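Local atomic coordinates of probable ribosomal RNA small subunit methyltransferase (Thermus thermophilus, PDB entry 3DMH), a protein that transfers a methyl group from S-adenosylmethionine to the N2 atom of a guanosine in 16S ribosomal RNA. Residues H16-F22 and V56-L61; P33-L38 and P167-A171; Q119-A124 and P180-L185. All blocks are in the same frame, centred on the assembly; numbering follows the deposited sequence.

Interaction 1: H16-F22 and V56-L61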
ATOM      1  N   HIS A  16      -3.622  10.614 -23.650  1.00 19.96           N
ATOM      2  CA  HIS A  16      -2.396  11.419 -23.787  1.00 19.93           C
ATOM      3  C   HIS A  16      -1.969  11.302 -25.248  1.00 20.57           C
ATOM      4  O   HIS A  16      -2.448  10.405 -25.954  1.00 19.12           O
ATOM      5  CB  HIS A  16      -1.269  10.932 -22.868  1.00 20.71           C
ATOM      6  CG  HIS A  16      -0.951   9.484 -23.014  1.00 19.79           C
ATOM      7  ND1 HIS A  16      -0.013   8.995 -23.900  1.00 23.72           N
ATOM      8  CD2 HIS A  16      -1.437   8.416 -22.352  1.00 19.94           C
ATOM      9  CE1 HIS A  16       0.038   7.677 -23.791  1.00 20.98           C
ATOM     10  NE2 HIS A  16      -0.822   7.304 -22.865  1.00 23.89           N
ATOM     11  N   PRO A  17      -1.122  12.226 -25.731  1.00 20.55           N
ATOM     12  CA  PRO A  17      -0.752  12.155 -27.142  1.00 19.70           C
ATOM     13  C   PRO A  17      -0.228  10.774 -27.531  1.00 18.33           C
ATOM     14  O   PRO A  17       0.727  10.255 -26.939  1.00 19.22           O
ATOM     15  CB  PRO A  17       0.319  13.248 -27.286  1.00 20.06           C
ATOM     16  CG  PRO A  17      -0.058  14.234 -26.214  1.00 20.35           C
ATOM     17  CD  PRO A  17      -0.566  13.429 -25.069  1.00 21.33           C
ATOM     18  N   GLY A  18      -0.892  10.177 -28.515  1.00 17.55           N
ATOM     19  CA  GLY A  18      -0.467   8.875 -28.997  1.00 16.70           C
ATOM     20  C   GLY A  18      -1.011   7.653 -28.323  1.00 15.88           C
ATOM     21  O   GLY A  18      -0.719   6.541 -28.765  1.00 16.55           O
ATOM     22  N   GLY A  19      -1.753   7.812 -27.220  1.00 14.60           N
ATOM     23  CA  GLY A  19      -2.251   6.641 -26.510  1.00 14.04           C
ATOM     24  C   GLY A  19      -3.248   6.945 -25.412  1.00 12.99           C
ATOM     25  O   GLY A  19      -3.954   7.962 -25.449  1.00 13.97           O
ATOM     26  N   ARG A  20      -3.282   6.029 -24.451  1.00 15.29           N
ATOM     27  CA  ARG A  20      -4.196   6.108 -23.323  1.00 15.18           C
ATOM     28  C   ARG A  20      -3.568   5.419 -22.131  1.00 16.23           C
ATOM     29  O   ARG A  20      -2.656   4.618 -22.273  1.00 17.70           O
ATOM     30  CB  ARG A  20      -5.541   5.469 -23.679  1.00 16.16           C
ATOM     31  CG  ARG A  20      -5.475   3.941 -23.803  1.00 15.76           C
ATOM     32  CD  ARG A  20      -6.778   3.321 -24.292  1.00 15.94           C
ATOM     33  NE  ARG A  20      -6.623   1.847 -24.291  1.00 15.91           N
ATOM     34  CZ  ARG A  20      -7.638   0.982 -24.216  1.00 15.72           C
ATOM     35  NH1 ARG A  20      -8.901   1.389 -24.132  1.00 15.85           N
ATOM     36  NH2 ARG A  20      -7.372  -0.341 -24.197  1.00 15.89           N
ATOM     37  N   LEU A  21      -4.059   5.756 -20.944  1.00 16.54           N
ATOM     38  CA  LEU A  21      -3.555   5.158 -19.732  1.00 18.04           C
ATOM     39  C   LEU A  21      -4.719   4.963 -18.787  1.00 17.03           C
ATOM     40  O   LEU A  21      -5.495   5.895 -18.566  1.00 17.25           O
ATOM     41  CB  LEU A  21      -2.527   6.107 -19.106  1.00 19.29           C
ATOM     42  CG  LEU A  21      -1.658   5.535 -18.006  1.00 20.89           C
ATOM     43  CD1 LEU A  21      -0.638   4.525 -18.566  1.00 23.42           C
ATOM     44  CD2 LEU A  21      -0.952   6.674 -17.294  1.00 22.53           C
ATOM     45  N   PHE A  22      -4.875   3.746 -18.266  1.00 16.66           N
ATOM     46  CA  PHE A  22      -5.950   3.490 -17.306  1.00 17.24           C
ATOM     47  C   PHE A  22      -5.590   3.958 -15.914  1.00 16.70           C
ATOM     48  O   PHE A  22      -4.472   3.734 -15.435  1.00 17.31           O
ATOM     49  CB  PHE A  22      -6.284   1.998 -17.241  1.00 17.27           C
ATOM     50  CG  PHE A  22      -7.040   1.498 -18.466  1.00 16.06           C
ATOM     51  CD1 PHE A  22      -8.424   1.400 -18.435  1.00 15.90           C
ATOM     52  CD2 PHE A  22      -6.365   1.131 -19.648  1.00 16.45           C
ATOM     53  CE1 PHE A  22      -9.135   0.919 -19.518  1.00 16.47           C
ATOM     54  CE2 PHE A  22      -7.088   0.671 -20.759  1.00 16.70           C
ATOM     55  CZ  PHE A  22      -8.478   0.561 -20.678  1.00 16.95           C
ATOM     56  N   VAL A  56       0.382   4.154 -11.782  1.00 18.70           N
ATOM     57  CA  VAL A  56      -0.344   3.907 -13.044  1.00 18.88           C
ATOM     58  C   VAL A  56       0.572   3.955 -14.284  1.00 19.25           C
ATOM     59  O   VAL A  56       0.132   3.663 -15.414  1.00 19.12           O
ATOM     60  CB  VAL A  56      -1.585   4.838 -13.220  1.00 18.33           C
ATOM     61  CG1 VAL A  56      -2.596   4.611 -12.082  1.00 19.14           C
ATOM     62  CG2 VAL A  56      -1.140   6.270 -13.273  1.00 19.87           C
ATOM     63  N   GLY A  57       1.850   4.298 -14.087  1.00 19.13           N
ATOM     64  CA  GLY A  57       2.847   4.189 -15.172  1.00 18.58           C
ATOM     65  C   GLY A  57       3.112   5.421 -16.021  1.00 18.55           C
ATOM     66  O   GLY A  57       3.741   5.330 -17.077  1.00 19.11           O
ATOM     67  N   TRP A  58       2.618   6.568 -15.558  1.00 18.91           N
ATOM     68  CA  TRP A  58       2.817   7.825 -16.292  1.00 19.41           C
ATOM     69  C   TRP A  58       4.265   8.295 -16.340  1.00 19.80           C
ATOM     70  O   TRP A  58       4.745   8.731 -17.375  1.00 19.99           O
ATOM     71  CB  TRP A  58       1.918   8.897 -15.691  1.00 20.44           C
ATOM     72  CG  TRP A  58       1.945  10.247 -16.383  1.00 20.20           C
ATOM     73  CD1 TRP A  58       2.233  11.444 -15.799  1.00 21.36           C
ATOM     74  CD2 TRP A  58       1.620  10.539 -17.759  1.00 21.04           C
ATOM     75  NE1 TRP A  58       2.128  12.464 -16.716  1.00 21.90           N
ATOM     76  CE2 TRP A  58       1.751  11.944 -17.925  1.00 22.31           C
ATOM     77  CE3 TRP A  58       1.242   9.757 -18.861  1.00 23.44           C
ATOM     78  CZ2 TRP A  58       1.523  12.584 -19.145  1.00 22.35           C
ATOM     79  CZ3 TRP A  58       1.018  10.396 -20.079  1.00 22.65           C
ATOM     80  CH2 TRP A  58       1.160  11.801 -20.210  1.00 22.53           C
ATOM     81  N   GLY A  59       4.963   8.181 -15.213  1.00 19.61           N
ATOM     82  CA  GLY A  59       6.330   8.711 -15.112  1.00 19.73           C
ATOM     83  C   GLY A  59       7.326   8.137 -16.110  1.00 19.48           C
ATOM     84  O   GLY A  59       8.170   8.883 -16.643  1.00 21.05           O
ATOM     85  N   SER A  60       7.242   6.834 -16.381  1.00 19.62           N
ATOM     86  CA  SER A  60       8.188   6.205 -17.291  1.00 19.78           C
ATOM     87  C   SER A  60       7.549   5.909 -18.643  1.00 19.93           C
ATOM     88  O   SER A  60       8.182   5.308 -19.499  1.00 19.91           O
ATOM     89  CB  SER A  60       8.757   4.909 -16.688  1.00 20.22           C
ATOM     90  OG  SER A  60       7.718   4.000 -16.357  1.00 19.70           O
ATOM     91  N   LEU A  61       6.310   6.378 -18.845  1.00 19.58           N
ATOM     92  CA  LEU A  61       5.600   6.063 -20.107  1.00 20.21           C
ATOM     93  C   LEU A  61       6.341   6.481 -21.386  1.00 19.80           C
ATOM     94  O   LEU A  61       6.234   5.785 -22.401  1.00 20.14           O
ATOM     95  CB  LEU A  61       4.177   6.610 -20.114  1.00 20.52           C
ATOM     96  CG  LEU A  61       3.224   6.004 -21.157  1.00 21.77           C
ATOM     97  CD1 LEU A  61       3.046   4.499 -20.965  1.00 23.60           C
ATOM     98  CD2 LEU A  61       1.878   6.686 -21.030  1.00 23.88           C
TER
HETATM   99  O   HOH W   1      -2.148   2.357 -16.209  1.00 13.56           O
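His16 and Leu61 meet through a single methyl group: Leu61 CD2 sits over one face of the imidazole, 3.3 Å from His16 NE2. The opposite face rests against the backbone of Gly19, so the ring is clasped between its own hairpin and the 56-61 loop. A chi1 of 54° holds His16 CG in the crowded position between backbone N and carbonyl carbon, folding the ring back over the turn. There weak hydrogen bonds join His16 ND1 to Pro17 O and His16 NE2 to Arg20 O, and may add a little to the hold on the ring. Beside it, Trp58 CZ3 lies 3.6 Å from His16 CB. The two rings are neither stacked nor edge-to-face, their planes at 59° as the side chains slide past each other.

Leu21 fills the middle. Its CG is anti to the backbone N (chi1 -167°), which sends the forked end into the loop: Leu21 CD1 reaches Val56 O at 3.4 Å, while Leu21 CD2 touches Val56 CG2 and, at 4.0 Å, Trp58 CB. Leu61 CD2 lies 4.1 Å from Leu21 CD1. The direct contacts are van der Waals, several of them methyls against carbonyl oxygen or imidazole, and a water ties the backbones together, donating to Phe22 O (2.8 Å) and Val56 O (2.7 Å).

On one side is a beta hairpin with a two-residue loop (Pro17-Gly18), its type II turn from His16 to Gly19 joining strands 12-16 and 19-23. On the other is the loop leaving strand 48-51 of the Rossmann-like sheet, which folds into a type I turn from Trp58 to Leu61. Phe22 and Val56 pack on Ala84 and Cys81 of helix 76-84, and Trp58 on Asp36 and Gln39 of helix 33-41, so the 56-61 loop lies between the hairpin and helix 33-41.

Interaction 2: P33-L38 and P167-A171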
ATOM      1  N   PRO A  33       2.519  15.558  -8.940  1.00 24.50           N
ATOM      2  CA  PRO A  33       3.596  16.379  -9.531  1.00 23.97           C
ATOM      3  C   PRO A  33       4.948  15.677  -9.699  1.00 24.13           C
ATOM      4  O   PRO A  33       5.701  16.030 -10.617  1.00 23.90           O
ATOM      5  CB  PRO A  33       3.707  17.577  -8.577  1.00 24.59           C
ATOM      6  CG  PRO A  33       2.359  17.632  -7.884  1.00 25.44           C
ATOM      7  CD  PRO A  33       1.932  16.191  -7.745  1.00 24.53           C
ATOM      8  N   VAL A  34       5.257  14.691  -8.848  1.00 23.72           N
ATOM      9  CA  VAL A  34       6.543  13.985  -8.976  1.00 23.30           C
ATOM     10  C   VAL A  34       6.520  13.116 -10.234  1.00 23.51           C
ATOM     11  O   VAL A  34       7.414  13.194 -11.080  1.00 23.30           O
ATOM     12  CB  VAL A  34       6.891  13.160  -7.707  1.00 23.22           C
ATOM     13  CG1 VAL A  34       8.136  12.306  -7.924  1.00 24.26           C
ATOM     14  CG2 VAL A  34       7.057  14.073  -6.498  1.00 24.07           C
ATOM     15  N   HIS A  35       5.488  12.282 -10.371  1.00 22.89           N
ATOM     16  CA  HIS A  35       5.370  11.476 -11.582  1.00 23.41           C
ATOM     17  C   HIS A  35       5.221  12.350 -12.845  1.00 23.30           C
ATOM     18  O   HIS A  35       5.758  12.017 -13.903  1.00 23.58           O
ATOM     19  CB  HIS A  35       4.219  10.454 -11.479  1.00 24.15           C
ATOM     20  CG  HIS A  35       4.369   9.447 -10.369  1.00 25.33           C
ATOM     21  ND1 HIS A  35       4.771   8.147 -10.595  1.00 29.15           N
ATOM     22  CD2 HIS A  35       4.139   9.539  -9.036  1.00 28.82           C
ATOM     23  CE1 HIS A  35       4.795   7.488  -9.452  1.00 28.33           C
ATOM     24  NE2 HIS A  35       4.409   8.304  -8.490  1.00 30.02           N
ATOM     25  N   ASP A  36       4.513  13.481 -12.735  1.00 22.72           N
ATOM     26  CA  ASP A  36       4.336  14.390 -13.879  1.00 22.38           C
ATOM     27  C   ASP A  36       5.665  14.980 -14.343  1.00 21.80           C
ATOM     28  O   ASP A  36       5.909  15.110 -15.532  1.00 22.39           O
ATOM     29  CB  ASP A  36       3.361  15.535 -13.557  1.00 22.11           C
ATOM     30  CG  ASP A  36       1.912  15.085 -13.556  1.00 24.85           C
ATOM     31  OD1 ASP A  36       1.655  13.941 -13.989  1.00 25.09           O
ATOM     32  OD2 ASP A  36       1.041  15.859 -13.105  1.00 26.21           O
ATOM     33  N   LEU A  37       6.521  15.315 -13.390  1.00 21.91           N
ATOM     34  CA  LEU A  37       7.812  15.906 -13.747  1.00 21.87           C
ATOM     35  C   LEU A  37       8.695  14.838 -14.395  1.00 22.27           C
ATOM     36  O   LEU A  37       9.406  15.121 -15.363  1.00 22.72           O
ATOM     37  CB  LEU A  37       8.490  16.537 -12.539  1.00 21.43           C
ATOM     38  CG  LEU A  37       9.615  17.537 -12.855  1.00 20.85           C
ATOM     39  CD1 LEU A  37       9.079  18.726 -13.655  1.00 21.85           C
ATOM     40  CD2 LEU A  37      10.226  17.998 -11.557  1.00 21.70           C
ATOM     41  N   LEU A  38       8.646  13.610 -13.877  1.00 21.97           N
ATOM     42  CA  LEU A  38       9.329  12.506 -14.566  1.00 22.12           C
ATOM     43  C   LEU A  38       8.895  12.345 -16.016  1.00 22.06           C
ATOM     44  O   LEU A  38       9.732  12.177 -16.907  1.00 21.81           O
ATOM     45  CB  LEU A  38       9.062  11.180 -13.854  1.00 22.35           C
ATOM     46  CG  LEU A  38       9.984  10.768 -12.731  1.00 22.91           C
ATOM     47  CD1 LEU A  38       9.421   9.492 -12.129  1.00 23.01           C
ATOM     48  CD2 LEU A  38      11.432  10.543 -13.246  1.00 21.10           C
ATOM     49  N   PRO A 167       8.888  22.789  -5.729  1.00 22.87           N
ATOM     50  CA  PRO A 167       9.696  21.947  -4.853  1.00 22.41           C
ATOM     51  C   PRO A 167      10.047  20.596  -5.499  1.00 21.94           C
ATOM     52  O   PRO A 167      10.833  19.834  -4.928  1.00 22.18           O
ATOM     53  CB  PRO A 167       8.761  21.714  -3.663  1.00 21.99           C
ATOM     54  CG  PRO A 167       7.408  21.630  -4.303  1.00 22.59           C
ATOM     55  CD  PRO A 167       7.449  22.663  -5.424  1.00 23.11           C
ATOM     56  N   TYR A 168       9.492  20.326  -6.681  1.00 21.73           N
ATOM     57  CA  TYR A 168       9.639  19.011  -7.323  1.00 21.48           C
ATOM     58  C   TYR A 168      10.893  18.961  -8.173  1.00 21.25           C
ATOM     59  O   TYR A 168      11.252  19.952  -8.828  1.00 21.39           O
ATOM     60  CB  TYR A 168       8.389  18.649  -8.134  1.00 22.11           C
ATOM     61  CG  TYR A 168       7.136  18.800  -7.305  1.00 22.66           C
ATOM     62  CD1 TYR A 168       6.843  17.888  -6.283  1.00 22.25           C
ATOM     63  CD2 TYR A 168       6.272  19.872  -7.509  1.00 23.72           C
ATOM     64  CE1 TYR A 168       5.715  18.045  -5.492  1.00 24.05           C
ATOM     65  CE2 TYR A 168       5.131  20.028  -6.729  1.00 23.68           C
ATOM     66  CZ  TYR A 168       4.865  19.118  -5.727  1.00 23.61           C
ATOM     67  OH  TYR A 168       3.733  19.285  -4.958  1.00 25.03           O
ATOM     68  N   ARG A 169      11.565  17.810  -8.146  1.00 20.50           N
ATOM     69  CA  ARG A 169      12.860  17.647  -8.811  1.00 20.18           C
ATOM     70  C   ARG A 169      12.920  16.315  -9.532  1.00 20.16           C
ATOM     71  O   ARG A 169      12.339  15.329  -9.066  1.00 20.35           O
ATOM     72  CB  ARG A 169      13.994  17.651  -7.785  1.00 20.64           C
ATOM     73  CG  ARG A 169      14.200  18.949  -7.016  1.00 20.49           C
ATOM     74  CD  ARG A 169      14.721  20.039  -7.937  1.00 22.37           C
ATOM     75  NE  ARG A 169      14.968  21.299  -7.229  1.00 22.10           N
ATOM     76  CZ  ARG A 169      14.038  22.209  -6.940  1.00 22.07           C
ATOM     77  NH1 ARG A 169      12.773  22.025  -7.293  1.00 21.66           N
ATOM     78  NH2 ARG A 169      14.384  23.321  -6.296  1.00 24.05           N
ATOM     79  N   VAL A 170      13.645  16.300 -10.650  1.00 19.88           N
ATOM     80  CA  VAL A 170      14.154  15.064 -11.253  1.00 20.21           C
ATOM     81  C   VAL A 170      15.659  15.209 -11.403  1.00 20.29           C
ATOM     82  O   VAL A 170      16.139  16.245 -11.892  1.00 20.57           O
ATOM     83  CB  VAL A 170      13.575  14.792 -12.650  1.00 20.37           C
ATOM     84  CG1 VAL A 170      14.056  13.422 -13.165  1.00 20.04           C
ATOM     85  CG2 VAL A 170      12.055  14.855 -12.638  1.00 21.06           C
ATOM     86  N   ALA A 171      16.381  14.187 -10.955  1.00 20.48           N
ATOM     87  CA  ALA A 171      17.813  14.081 -11.168  1.00 20.05           C
ATOM     88  C   ALA A 171      18.168  12.875 -12.020  1.00 20.09           C
ATOM     89  O   ALA A 171      17.432  11.882 -12.062  1.00 19.21           O
ATOM     90  CB  ALA A 171      18.545  14.017  -9.844  1.00 20.28           C
TER
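Tyr168 turns its CG anti to its own carbonyl carbon (chi1 -51°), which carries the phenol against Pro33, while Leu37, with a chi1 of -162°, extends CD2 onto the strand backbone between Tyr168 and Arg169. This is helix-on-sheet packing in the N-terminal Rossmann-like domain, whose strand order 3-2-1-4-5-7-6 is that of class I methyltransferases. Helix 33-41 lies over strand 168-174, the antiparallel strand inserted between 133-140 and 159-165. The two segment axes approach to 8.0 Å, with their N-to-C directions 41° apart.

The phenol is sandwiched by two prolines. Pro33 CB stands over the middle of one face in a CH-pi contact, 3.4 Å from the centroid of the Tyr168 ring, and Pro167 CG covers the opposite face, 3.6 Å above the ring plane. The Val34 and Tyr168 side chains cross at about a right angle, Val34 CG2 lying obliquely to the ring, 3.8 Å from Tyr168 CD1. One turn further along the helix, Leu37 CD2 lies 3.5 Å from Tyr168 O. Leu37 CG meets Val170 CG2 at 3.6 Å, the two side chains sliding past each other in opposite directions. The other branch of the valine, Val170 CG1, is taken by Leu38 CD2 at 3.9 Å. Val34 and Leu38 run on to Ala138 of strand 133-140 and Ala108 of strand 102-108, and Leu37 also touches Arg163 and Glu165 of strand 159-165, so the helix bears on four neighbouring strands.

Tyr168 and Val170 point toward the helix; Arg169, between them, points away. Its guanidinium curls back along the strand: Arg169 NH1 donates to Gly166 O and, at 3.0 Å, to Tyr168 O, the latter oxygen almost in the guanidinium plane but the nitrogen well above the carbonyl plane.

Interaction 3: Q119-A124 and P180-L185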
ATOM      1  N   GLN A 119      15.361   3.747   1.228  1.00 19.66           N
ATOM      2  CA  GLN A 119      16.750   3.294   1.156  1.00 19.43           C
ATOM      3  C   GLN A 119      16.875   1.957   0.436  1.00 19.20           C
ATOM      4  O   GLN A 119      17.781   1.765  -0.386  1.00 19.45           O
ATOM      5  CB  GLN A 119      17.365   3.184   2.561  1.00 20.03           C
ATOM      6  CG  GLN A 119      18.847   2.806   2.547  1.00 21.56           C
ATOM      7  CD  GLN A 119      19.730   3.909   1.991  1.00 23.94           C
ATOM      8  OE1 GLN A 119      19.343   5.081   1.982  1.00 26.02           O
ATOM      9  NE2 GLN A 119      20.922   3.541   1.522  1.00 25.40           N
ATOM     10  N   ALA A 120      15.953   1.048   0.746  1.00 18.69           N
ATOM     11  CA  ALA A 120      15.917  -0.262   0.107  1.00 19.21           C
ATOM     12  C   ALA A 120      15.692  -0.092  -1.392  1.00 18.63           C
ATOM     13  O   ALA A 120      16.282  -0.811  -2.201  1.00 19.45           O
ATOM     14  CB  ALA A 120      14.803  -1.114   0.708  1.00 18.42           C
ATOM     15  N   SER A 121      14.838   0.866  -1.747  1.00 19.44           N
ATOM     16  CA  SER A 121      14.563   1.184  -3.159  1.00 19.44           C
ATOM     17  C   SER A 121      15.780   1.759  -3.881  1.00 19.55           C
ATOM     18  O   SER A 121      16.052   1.401  -5.037  1.00 18.76           O
ATOM     19  CB  SER A 121      13.375   2.141  -3.290  1.00 20.11           C
ATOM     20  OG  SER A 121      12.177   1.493  -2.854  1.00 20.34           O
ATOM     21  N   LEU A 122      16.511   2.636  -3.188  1.00 19.71           N
ATOM     22  CA  LEU A 122      17.745   3.213  -3.736  1.00 19.51           C
ATOM     23  C   LEU A 122      18.793   2.139  -3.988  1.00 19.97           C
ATOM     24  O   LEU A 122      19.420   2.117  -5.048  1.00 19.49           O
ATOM     25  CB  LEU A 122      18.302   4.289  -2.797  1.00 20.43           C
ATOM     26  CG  LEU A 122      17.498   5.598  -2.748  1.00 19.83           C
ATOM     27  CD1 LEU A 122      18.034   6.531  -1.661  1.00 22.52           C
ATOM     28  CD2 LEU A 122      17.485   6.290  -4.112  1.00 21.61           C
ATOM     29  N   VAL A 123      18.986   1.249  -3.013  1.00 19.48           N
ATOM     30  CA  VAL A 123      19.948   0.155  -3.194  1.00 19.54           C
ATOM     31  C   VAL A 123      19.501  -0.817  -4.292  1.00 19.45           C
ATOM     32  O   VAL A 123      20.320  -1.266  -5.097  1.00 19.05           O
ATOM     33  CB  VAL A 123      20.218  -0.599  -1.882  1.00 20.04           C
ATOM     34  CG1 VAL A 123      21.254  -1.685  -2.111  1.00 21.11           C
ATOM     35  CG2 VAL A 123      20.708   0.371  -0.817  1.00 19.97           C
ATOM     36  N   ALA A 124      18.201  -1.132  -4.341  1.00 18.50           N
ATOM     37  CA  ALA A 124      17.688  -1.978  -5.415  1.00 18.52           C
ATOM     38  C   ALA A 124      18.010  -1.357  -6.774  1.00 18.85           C
ATOM     39  O   ALA A 124      18.372  -2.068  -7.721  1.00 18.96           O
ATOM     40  CB  ALA A 124      16.182  -2.162  -5.273  1.00 18.71           C
ATOM     41  N   PRO A 180      26.297  -1.832  -3.082  1.00 31.80           N
ATOM     42  CA  PRO A 180      26.402  -2.624  -1.854  1.00 31.76           C
ATOM     43  C   PRO A 180      25.353  -3.739  -1.782  1.00 32.07           C
ATOM     44  O   PRO A 180      24.463  -3.818  -2.653  1.00 32.05           O
ATOM     45  CB  PRO A 180      26.117  -1.593  -0.760  1.00 31.55           C
ATOM     46  CG  PRO A 180      25.174  -0.638  -1.408  1.00 32.84           C
ATOM     47  CD  PRO A 180      25.706  -0.507  -2.816  1.00 31.62           C
ATOM     48  N   PRO A 181      25.455  -4.607  -0.759  1.00 31.66           N
ATOM     49  CA  PRO A 181      24.380  -5.557  -0.504  1.00 31.48           C
ATOM     50  C   PRO A 181      23.107  -4.810  -0.078  1.00 31.39           C
ATOM     51  O   PRO A 181      23.172  -3.644   0.351  1.00 30.29           O
ATOM     52  CB  PRO A 181      24.925  -6.407   0.654  1.00 31.86           C
ATOM     53  CG  PRO A 181      26.422  -6.212   0.601  1.00 31.44           C
ATOM     54  CD  PRO A 181      26.582  -4.793   0.184  1.00 31.45           C
ATOM     55  N   LEU A 182      21.958  -5.460  -0.239  1.00 31.89           N
ATOM     56  CA  LEU A 182      20.717  -4.902   0.288  1.00 32.56           C
ATOM     57  C   LEU A 182      20.846  -4.745   1.798  1.00 32.92           C
ATOM     58  O   LEU A 182      21.474  -5.585   2.451  1.00 32.85           O
ATOM     59  CB  LEU A 182      19.530  -5.811  -0.022  1.00 32.83           C
ATOM     60  CG  LEU A 182      18.990  -5.820  -1.455  1.00 33.58           C
ATOM     61  CD1 LEU A 182      17.986  -6.950  -1.631  1.00 33.43           C
ATOM     62  CD2 LEU A 182      18.379  -4.460  -1.810  1.00 32.51           C
ATOM     63  N   PRO A 183      20.236  -3.689   2.357  1.00 32.76           N
ATOM     64  CA  PRO A 183      20.191  -3.583   3.816  1.00 32.90           C
ATOM     65  C   PRO A 183      19.281  -4.673   4.386  1.00 32.75           C
ATOM     66  O   PRO A 183      18.528  -5.302   3.645  1.00 32.50           O
ATOM     67  CB  PRO A 183      19.587  -2.196   4.063  1.00 32.78           C
ATOM     68  CG  PRO A 183      19.491  -1.527   2.716  1.00 33.70           C
ATOM     69  CD  PRO A 183      19.511  -2.595   1.687  1.00 33.24           C
ATOM     70  N   SER A 184      19.405  -4.932   5.687  1.00 32.48           N
ATOM     71  CA  SER A 184      18.502  -5.828   6.385  1.00 31.86           C
ATOM     72  C   SER A 184      17.113  -5.227   6.308  1.00 30.79           C
ATOM     73  O   SER A 184      16.938  -4.033   6.553  1.00 30.67           O
ATOM     74  CB  SER A 184      18.932  -5.968   7.848  1.00 32.20           C
ATOM     75  OG  SER A 184      18.300  -7.079   8.443  1.00 34.89           O
ATOM     76  N   LEU A 185      16.128  -6.051   5.958  1.00 29.33           N
ATOM     77  CA  LEU A 185      14.798  -5.527   5.646  1.00 28.49           C
ATOM     78  C   LEU A 185      13.729  -5.863   6.671  1.00 27.82           C
ATOM     79  O   LEU A 185      12.774  -5.108   6.854  1.00 28.78           O
ATOM     80  CB  LEU A 185      14.360  -6.040   4.283  1.00 27.94           C
ATOM     81  CG  LEU A 185      15.225  -5.616   3.101  1.00 28.80           C
ATOM     82  CD1 LEU A 185      14.983  -6.552   1.930  1.00 29.59           C
ATOM     83  CD2 LEU A 185      14.957  -4.164   2.726  1.00 28.63           C
TER
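A helical turn faces an extended, polyproline-II-like chain from Pro180 to Pro183, brought nearest at Val123 and Leu182, whose CA atoms are 6.2 Å apart. Val123 is the centre of the contact, and its two methyls divide the partners between them. With chi1 at -178°, Val123 CG1 lies anti to the backbone N and reaches the linker backbone, 3.7 Å from Pro181 O, with Leu182 CD2 at 4.0 Å and the ring of Pro180 close by. Val123 CG2 takes Pro183 instead, 4.1 Å from Pro183 CD on the pyrrolidine ring. One turn earlier, Leu185 CD2 lies 3.7 Å from Ala120 CB. The Gln119 aliphatic chain brushes Pro183, while its amide NE2 bonds Glu151. The contact is van der Waals in character, methyl groups meeting both side chains and backbone carbonyls; beyond it, Arg127 NH1 hydrogen-bonds Pro180 O.

Ala120, Leu182 and Leu185 all gather on Trp95 in a nearby loop, and Pro180 also leans on Leu155 of helix 145-156. The linker, running from strand 168-174 of the N-terminal sheet to strand 187-193, thus passes over helix 115-128 on its way to the C-terminal half.

How the interactions relate
All three contacts belong to the N-terminal half. Interactions 1 and 2 are neighbours, with centres 16 Å apart, and they touch where Trp58 NE1 packs 3.1 Å from Asp36 OD1; helix 33-41 follows strand 19-23 directly in the chain. Interaction 3 stands apart, its centre 29 Å from that of interaction 1 and 23 Å from that of interaction 2, yet strand 168-174 leads toward its linker. The guanosine pocket and the named cofactor-binding residues lie in the C-terminal half, though the cofactor pocket also reaches the N-terminal end. Interaction 1 comes near: the Val56 side chain is about 12 Å from the bound cofactor and about 10 Å from that of Asp288, a cofactor-binding residue.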